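Local coordinates for aldehyde dehydrogenase family protein (PDB 6X9L) that oxidises long-chain aliphatic aldehydes such as octanal with NAD+ as the cofactor, as a member of the aldehyde dehydrogenase family, at residues A35-H47 with G362-R374. The protein carries 1 engineered substitution. Sequence-based numbering, arbitrary orientation.
Sequences AVVNPATEEVVAH and GRVQGHEQGFYTR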
ATOM      1  N   ALA A  35      32.015   7.495 -11.243  1.00 38.71           N
ATOM      2  CA  ALA A  35      33.159   6.753 -10.743  1.00 37.10           C
ATOM      3  C   ALA A  35      32.747   5.877  -9.555  1.00 35.44           C
ATOM      4  O   ALA A  35      31.901   6.263  -8.745  1.00 35.87           O
ATOM      5  CB  ALA A  35      34.269   7.734 -10.347  1.00 36.83           C
ATOM      6  N   VAL A  36      33.327   4.678  -9.464  1.00 42.41           N
ATOM      7  CA  VAL A  36      33.063   3.748  -8.364  1.00 40.88           C
ATOM      8  C   VAL A  36      34.327   3.624  -7.519  1.00 40.55           C
ATOM      9  O   VAL A  36      35.416   3.351  -8.050  1.00 40.28           O
ATOM     10  CB  VAL A  36      32.619   2.366  -8.873  1.00 38.68           C
ATOM     11  CG1 VAL A  36      32.294   1.426  -7.690  1.00 37.23           C
ATOM     12  CG2 VAL A  36      31.439   2.492  -9.884  1.00 38.54           C
ATOM     13  N   VAL A  37      34.187   3.806  -6.205  1.00 42.25           N
ATOM     14  CA  VAL A  37      35.327   3.854  -5.292  1.00 42.49           C
ATOM     15  C   VAL A  37      35.349   2.592  -4.447  1.00 41.97           C
ATOM     16  O   VAL A  37      34.329   2.206  -3.856  1.00 41.92           O
ATOM     17  CB  VAL A  37      35.292   5.106  -4.394  1.00 43.58           C
ATOM     18  CG1 VAL A  37      36.470   5.111  -3.424  1.00 44.08           C
ATOM     19  CG2 VAL A  37      35.309   6.364  -5.247  1.00 44.49           C
ATOM     20  N   ASN A  38      36.511   1.952  -4.389  1.00 40.61           N
ATOM     21  CA  ASN A  38      36.760   0.888  -3.422  1.00 40.82           C
ATOM     22  C   ASN A  38      36.871   1.491  -2.027  1.00 42.24           C
ATOM     23  O   ASN A  38      37.801   2.266  -1.769  1.00 43.01           O
ATOM     24  CB  ASN A  38      38.042   0.138  -3.773  1.00 40.73           C
ATOM     25  CG  ASN A  38      38.363  -0.965  -2.785  1.00 41.67           C
ATOM     26  OD1 ASN A  38      37.834  -1.007  -1.662  1.00 42.86           O
ATOM     27  ND2 ASN A  38      39.228  -1.882  -3.201  1.00 41.71           N
ATOM     28  N   PRO A  39      35.986   1.148  -1.092  1.00 32.76           N
ATOM     29  CA  PRO A  39      36.069   1.764   0.236  1.00 34.10           C
ATOM     30  C   PRO A  39      37.305   1.363   0.996  1.00 35.45           C
ATOM     31  O   PRO A  39      37.708   2.099   1.905  1.00 36.34           O
ATOM     32  CB  PRO A  39      34.800   1.265   0.940  1.00 34.23           C
ATOM     33  CG  PRO A  39      34.374   0.014   0.184  1.00 33.85           C
ATOM     34  CD  PRO A  39      35.179  -0.081  -1.085  1.00 32.45           C
ATOM     35  N   ALA A  40      37.908   0.216   0.666  1.00 42.11           N
ATOM     36  CA  ALA A  40      39.065  -0.274   1.415  1.00 43.35           C
ATOM     37  C   ALA A  40      40.338   0.476   1.066  1.00 42.79           C
ATOM     38  O   ALA A  40      41.264   0.524   1.881  1.00 43.81           O
ATOM     39  CB  ALA A  40      39.283  -1.763   1.163  1.00 43.23           C
ATOM     40  N   THR A  41      40.406   1.057  -0.127  1.00 45.31           N
ATOM     41  CA  THR A  41      41.576   1.814  -0.555  1.00 44.94           C
ATOM     42  C   THR A  41      41.278   3.238  -0.981  1.00 44.68           C
ATOM     43  O   THR A  41      42.222   4.002  -1.196  1.00 44.61           O
ATOM     44  CB  THR A  41      42.273   1.117  -1.726  1.00 43.83           C
ATOM     45  OG1 THR A  41      41.362   1.070  -2.830  1.00 43.01           O
ATOM     46  CG2 THR A  41      42.693  -0.307  -1.336  1.00 44.21           C
ATOM     47  N   GLU A  42      40.011   3.622  -1.115  1.00 50.40           N
ATOM     48  CA  GLU A  42      39.633   4.964  -1.556  1.00 50.47           C
ATOM     49  C   GLU A  42      40.059   5.264  -2.992  1.00 49.72           C
ATOM     50  O   GLU A  42      40.159   6.425  -3.362  1.00 50.04           O
ATOM     51  CB  GLU A  42      40.199   6.047  -0.631  1.00 51.29           C
ATOM     52  CG  GLU A  42      39.506   6.138   0.713  1.00 52.42           C
ATOM     53  CD  GLU A  42      40.202   7.093   1.662  1.00 53.39           C
ATOM     54  OE1 GLU A  42      39.935   8.310   1.588  1.00 53.61           O
ATOM     55  OE2 GLU A  42      41.030   6.626   2.473  1.00 54.05           O
ATOM     56  N   GLU A  43      40.307   4.252  -3.817  1.00 60.14           N
ATOM     57  CA  GLU A  43      40.637   4.434  -5.225  1.00 59.57           C
ATOM     58  C   GLU A  43      39.422   4.145  -6.106  1.00 59.28           C
ATOM     59  O   GLU A  43      38.651   3.213  -5.837  1.00 58.84           O
ATOM     60  CB  GLU A  43      41.789   3.512  -5.635  1.00 59.06           C
ATOM     61  CG  GLU A  43      42.876   3.397  -4.585  1.00 59.64           C
ATOM     62  CD  GLU A  43      44.082   4.276  -4.856  1.00 59.81           C
ATOM     63  OE1 GLU A  43      45.200   3.852  -4.483  1.00 59.99           O
ATOM     64  OE2 GLU A  43      43.920   5.383  -5.425  1.00 59.87           O
ATOM     65  N   VAL A  44      39.251   4.948  -7.160  1.00 42.41           N
ATOM     66  CA  VAL A  44      38.223   4.648  -8.148  1.00 42.28           C
ATOM     67  C   VAL A  44      38.689   3.438  -8.938  1.00 41.30           C
ATOM     68  O   VAL A  44      39.810   3.408  -9.460  1.00 40.94           O
ATOM     69  CB  VAL A  44      37.920   5.849  -9.061  1.00 43.01           C
ATOM     70  CG1 VAL A  44      38.478   7.141  -8.498  1.00 43.53           C
ATOM     71  CG2 VAL A  44      38.400   5.601 -10.492  1.00 42.54           C
ATOM     72  N   VAL A  45      37.846   2.413  -8.981  1.00 41.79           N
ATOM     73  CA  VAL A  45      38.181   1.155  -9.623  1.00 40.97           C
ATOM     74  C   VAL A  45      37.410   0.947 -10.903  1.00 40.57           C
ATOM     75  O   VAL A  45      37.600  -0.076 -11.562  1.00 40.20           O
ATOM     76  CB  VAL A  45      37.960  -0.029  -8.655  1.00 40.27           C
ATOM     77  CG1 VAL A  45      38.892   0.092  -7.470  1.00 41.04           C
ATOM     78  CG2 VAL A  45      36.521  -0.048  -8.168  1.00 39.41           C
ATOM     79  N   ALA A  46      36.551   1.886 -11.281  1.00 43.81           N
ATOM     80  CA  ALA A  46      35.715   1.676 -12.446  1.00 43.65           C
ATOM     81  C   ALA A  46      34.743   2.839 -12.568  1.00 44.97           C
ATOM     82  O   ALA A  46      34.572   3.641 -11.647  1.00 45.89           O
ATOM     83  CB  ALA A  46      34.961   0.348 -12.365  1.00 42.18           C
ATOM     84  N   HIS A  47      34.124   2.929 -13.738  1.00 39.77           N
ATOM     85  CA  HIS A  47      33.095   3.907 -14.018  1.00 41.39           C
ATOM     86  C   HIS A  47      31.886   3.193 -14.583  1.00 40.89           C
ATOM     87  O   HIS A  47      31.993   2.115 -15.171  1.00 39.56           O
ATOM     88  CB  HIS A  47      33.564   4.958 -15.015  1.00 42.77           C
ATOM     89  CG  HIS A  47      34.693   5.793 -14.517  1.00 42.98           C
ATOM     90  ND1 HIS A  47      35.986   5.317 -14.421  1.00 41.63           N
ATOM     91  CD2 HIS A  47      34.726   7.077 -14.091  1.00 44.37           C
ATOM     92  CE1 HIS A  47      36.764   6.274 -13.945  1.00 42.05           C
ATOM     93  NE2 HIS A  47      36.026   7.350 -13.740  1.00 43.59           N
ATOM     94  N   GLY A 362      37.519   8.402  14.658  1.00 44.44           N
ATOM     95  CA  GLY A 362      38.802   8.208  14.010  1.00 45.02           C
ATOM     96  C   GLY A 362      38.868   6.922  13.207  1.00 45.05           C
ATOM     97  O   GLY A 362      38.216   5.917  13.519  1.00 44.44           O
ATOM     98  N   ARG A 363      39.667   6.950  12.146  1.00 46.39           N
ATOM     99  CA  ARG A 363      39.977   5.719  11.437  1.00 47.04           C
ATOM    100  C   ARG A 363      40.607   4.699  12.382  1.00 46.83           C
ATOM    101  O   ARG A 363      41.319   5.048  13.326  1.00 46.76           O
ATOM    102  CB  ARG A 363      40.908   6.006  10.259  1.00 49.18           C
ATOM    103  CG  ARG A 363      40.125   6.289   8.991  1.00 50.31           C
ATOM    104  CD  ARG A 363      40.891   7.071   7.960  1.00 52.99           C
ATOM    105  NE  ARG A 363      39.999   7.981   7.240  1.00 53.96           N
ATOM    106  CZ  ARG A 363      39.783   7.957   5.931  1.00 56.42           C
ATOM    107  NH1 ARG A 363      40.401   7.071   5.167  1.00 58.54           N
ATOM    108  NH2 ARG A 363      38.954   8.831   5.384  1.00 57.44           N
ATOM    109  N   VAL A 364      40.328   3.424  12.116  1.00 34.96           N
ATOM    110  CA  VAL A 364      40.949   2.334  12.862  1.00 35.64           C
ATOM    111  C   VAL A 364      42.456   2.355  12.662  1.00 36.98           C
ATOM    112  O   VAL A 364      42.948   2.394  11.526  1.00 38.29           O
ATOM    113  CB  VAL A 364      40.379   0.985  12.413  1.00 36.69           C
ATOM    114  CG1 VAL A 364      41.113  -0.163  13.111  1.00 38.01           C
ATOM    115  CG2 VAL A 364      38.881   0.951  12.617  1.00 35.50           C
ATOM    116  N   GLN A 365      43.196   2.298  13.773  1.00 35.29           N
ATOM    117  CA  GLN A 365      44.647   2.418  13.727  1.00 36.41           C
ATOM    118  C   GLN A 365      45.250   1.304  12.877  1.00 38.23           C
ATOM    119  O   GLN A 365      44.867   0.139  12.995  1.00 38.93           O
ATOM    120  CB  GLN A 365      45.176   2.376  15.159  1.00 37.42           C
ATOM    121  CG  GLN A 365      46.664   2.364  15.324  1.00 40.11           C
ATOM    122  CD  GLN A 365      47.042   2.470  16.785  1.00 42.22           C
ATOM    123  OE1 GLN A 365      46.553   1.708  17.620  1.00 42.09           O
ATOM    124  NE2 GLN A 365      47.877   3.439  17.108  1.00 44.40           N
ATOM    125  N   GLY A 366      46.189   1.655  12.005  1.00 45.59           N
ATOM    126  CA  GLY A 366      46.790   0.674  11.118  1.00 47.68           C
ATOM    127  C   GLY A 366      46.057   0.452   9.807  1.00 48.86           C
ATOM    128  O   GLY A 366      46.569  -0.273   8.937  1.00 50.74           O
ATOM    129  N   HIS A 367      44.859   1.025   9.659  1.00 56.55           N
ATOM    130  CA  HIS A 367      44.148   1.134   8.387  1.00 57.70           C
ATOM    131  C   HIS A 367      43.750   2.597   8.210  1.00 56.76           C
ATOM    132  O   HIS A 367      42.561   2.934   8.232  1.00 55.45           O
ATOM    133  CB  HIS A 367      42.933   0.229   8.347  1.00 57.51           C
ATOM    134  CG  HIS A 367      43.265  -1.216   8.491  1.00 59.21           C
ATOM    135  ND1 HIS A 367      43.253  -1.865   9.711  1.00 58.43           N
ATOM    136  CD2 HIS A 367      43.636  -2.140   7.573  1.00 61.88           C
ATOM    137  CE1 HIS A 367      43.590  -3.131   9.536  1.00 60.43           C
ATOM    138  NE2 HIS A 367      43.823  -3.324   8.247  1.00 62.40           N
ATOM    139  N   GLU A 368      44.755   3.469   8.066  1.00 68.15           N
ATOM    140  CA  GLU A 368      44.474   4.884   7.861  1.00 67.93           C
ATOM    141  C   GLU A 368      43.933   5.150   6.458  1.00 69.97           C
ATOM    142  O   GLU A 368      43.107   6.052   6.276  1.00 69.52           O
ATOM    143  CB  GLU A 368      45.728   5.714   8.141  1.00 68.62           C
ATOM    144  CG  GLU A 368      45.958   6.018   9.636  1.00 66.82           C
ATOM    145  CD  GLU A 368      46.478   4.820  10.449  1.00 66.50           C
ATOM    146  OE1 GLU A 368      47.193   3.960   9.888  1.00 68.04           O
ATOM    147  OE2 GLU A 368      46.181   4.745  11.664  1.00 64.91           O
ATOM    148  N   GLN A 369      44.368   4.379   5.463  1.00 56.52           N
ATOM    149  CA  GLN A 369      43.738   4.404   4.147  1.00 58.91           C
ATOM    150  C   GLN A 369      42.523   3.467   4.138  1.00 58.23           C
ATOM    151  O   GLN A 369      42.638   2.298   4.528  1.00 57.88           O
ATOM    152  CB  GLN A 369      44.751   3.980   3.082  1.00 61.95           C
ATOM    153  CG  GLN A 369      44.560   4.652   1.753  1.00 64.68           C
ATOM    154  CD  GLN A 369      45.044   3.787   0.611  1.00 67.19           C
ATOM    155  OE1 GLN A 369      45.239   2.584   0.782  1.00 67.25           O
ATOM    156  NE2 GLN A 369      45.235   4.385  -0.562  1.00 68.92           N
ATOM    157  N   GLY A 370      41.370   3.973   3.705  1.00 42.74           N
ATOM    158  CA  GLY A 370      40.144   3.201   3.741  1.00 41.32           C
ATOM    159  C   GLY A 370      39.207   3.652   4.858  1.00 37.24           C
ATOM    160  O   GLY A 370      39.633   4.094   5.934  1.00 35.37           O
ATOM    161  N   PHE A 371      37.904   3.519   4.609  1.00 44.52           N
ATOM    162  CA  PHE A 371      36.889   4.070   5.510  1.00 41.26           C
ATOM    163  C   PHE A 371      36.651   3.203   6.726  1.00 39.11           C
ATOM    164  O   PHE A 371      35.515   2.980   7.143  1.00 37.33           O
ATOM    165  CB  PHE A 371      35.600   4.304   4.729  1.00 40.85           C
ATOM    166  CG  PHE A 371      35.801   5.242   3.577  1.00 43.68           C
ATOM    167  CD1 PHE A 371      36.375   6.500   3.792  1.00 44.96           C
ATOM    168  CD2 PHE A 371      35.519   4.845   2.284  1.00 45.33           C
ATOM    169  CE1 PHE A 371      36.617   7.357   2.745  1.00 48.44           C
ATOM    170  CE2 PHE A 371      35.764   5.699   1.230  1.00 48.51           C
ATOM    171  CZ  PHE A 371      36.317   6.959   1.465  1.00 50.51           C
ATOM    172  N   TYR A 372      37.740   2.741   7.325  1.00 33.18           N
ATOM    173  CA  TYR A 372      37.665   1.814   8.439  1.00 32.19           C
ATOM    174  C   TYR A 372      37.196   2.543   9.693  1.00 29.88           C
ATOM    175  O   TYR A 372      37.812   3.529  10.107  1.00 29.50           O
ATOM    176  CB  TYR A 372      39.036   1.181   8.645  1.00 33.89           C
ATOM    177  CG  TYR A 372      39.457   0.267   7.513  1.00 36.99           C
ATOM    178  CD1 TYR A 372      39.058  -1.068   7.483  1.00 38.57           C
ATOM    179  CD2 TYR A 372      40.246   0.735   6.470  1.00 39.08           C
ATOM    180  CE1 TYR A 372      39.437  -1.908   6.454  1.00 41.87           C
ATOM    181  CE2 TYR A 372      40.632  -0.092   5.447  1.00 42.38           C
ATOM    182  CZ  TYR A 372      40.220  -1.411   5.444  1.00 43.71           C
ATOM    183  OH  TYR A 372      40.595  -2.230   4.422  1.00 47.28           O
ATOM    184  N   THR A 373      36.122   2.057  10.306  1.00 40.69           N
ATOM    185  CA  THR A 373      35.491   2.725  11.439  1.00 39.17           C
ATOM    186  C   THR A 373      35.562   1.826  12.672  1.00 39.71           C
ATOM    187  O   THR A 373      35.410   0.609  12.576  1.00 41.21           O
ATOM    188  CB  THR A 373      34.030   3.086  11.099  1.00 38.33           C
ATOM    189  OG1 THR A 373      34.006   4.139  10.123  1.00 38.48           O
ATOM    190  CG2 THR A 373      33.277   3.548  12.322  1.00 37.65           C
ATOM    191  N   ARG A 374      35.803   2.405  13.822  1.00 43.11           N
ATOM    192  CA  ARG A 374      35.978   1.581  15.018  1.00 44.03           C
ATOM    193  C   ARG A 374      34.627   1.075  15.518  1.00 44.64           C
ATOM    194  O   ARG A 374      33.674   1.850  15.584  1.00 43.70           O
ATOM    195  CB  ARG A 374      36.668   2.378  16.110  1.00 43.54           C
ATOM    196  CG  ARG A 374      37.977   3.001  15.659  1.00 43.42           C
ATOM    197  CD  ARG A 374      38.418   4.131  16.584  1.00 42.99           C
ATOM    198  NE  ARG A 374      38.655   3.704  17.956  1.00 43.64           N
ATOM    199  CZ  ARG A 374      38.742   4.549  18.978  1.00 43.74           C
ATOM    200  NH1 ARG A 374      38.584   5.843  18.754  1.00 43.25           N
ATOM    201  NH2 ARG A 374      38.975   4.115  20.217  1.00 44.58           N
TER
HETATM  202  O   HOH W   1      42.949  -2.291   2.563  1.00 59.07           O
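E42 OE2 is gripped by two donors from the facing loop. G370 N gives E42 OE2 a nearly straight bond of 2.9 Å, met on the anti side of the carboxylate. R363 NH1 makes a salt bridge of 2.8 Å to E42 OE2 from well above the carboxylate plane. E42 CG stands anti to its own carbonyl carbon (chi1 -73°), and the extended chain beyond it carries the carboxylate to the facing loop, a reach that glutamate has. R363 NH1 is also tied back to E368 O, at 3.1 Å, so this one nitrogen joins the E42 carboxylate to the backbone of 362-374.

The glutamate's methylene serves as well: E42 CG lies 3.4 Å from F371 CZ, oblique to the ring. P39 CB meets the same ring nearby, 3.9 Å from F371 CD2. P39 O accepts from F371 N at 3.1 Å, and G370 CA, bare of a side chain, fits closely against the carbonyl oxygens of P39 and A40. The small A40 CB admits Y372 OH to 3.5 Å, and a water joins that hydroxyl to A40 O, weakly on the latter side.

N38 OD1 closes an Asx turn on A40 N, shaping the bend between the antiparallel strands 33-38 and 43-49. The hairpin turn packs on the loop between strands 355-358 and 376-379, where helix 336-351 adds F339 beside R363. The contact thus pairs backbone bonding beside buried rings with a carboxylate oxygen that accepts two hydrogen bonds, and these donors would probably favour the ionised form of E42.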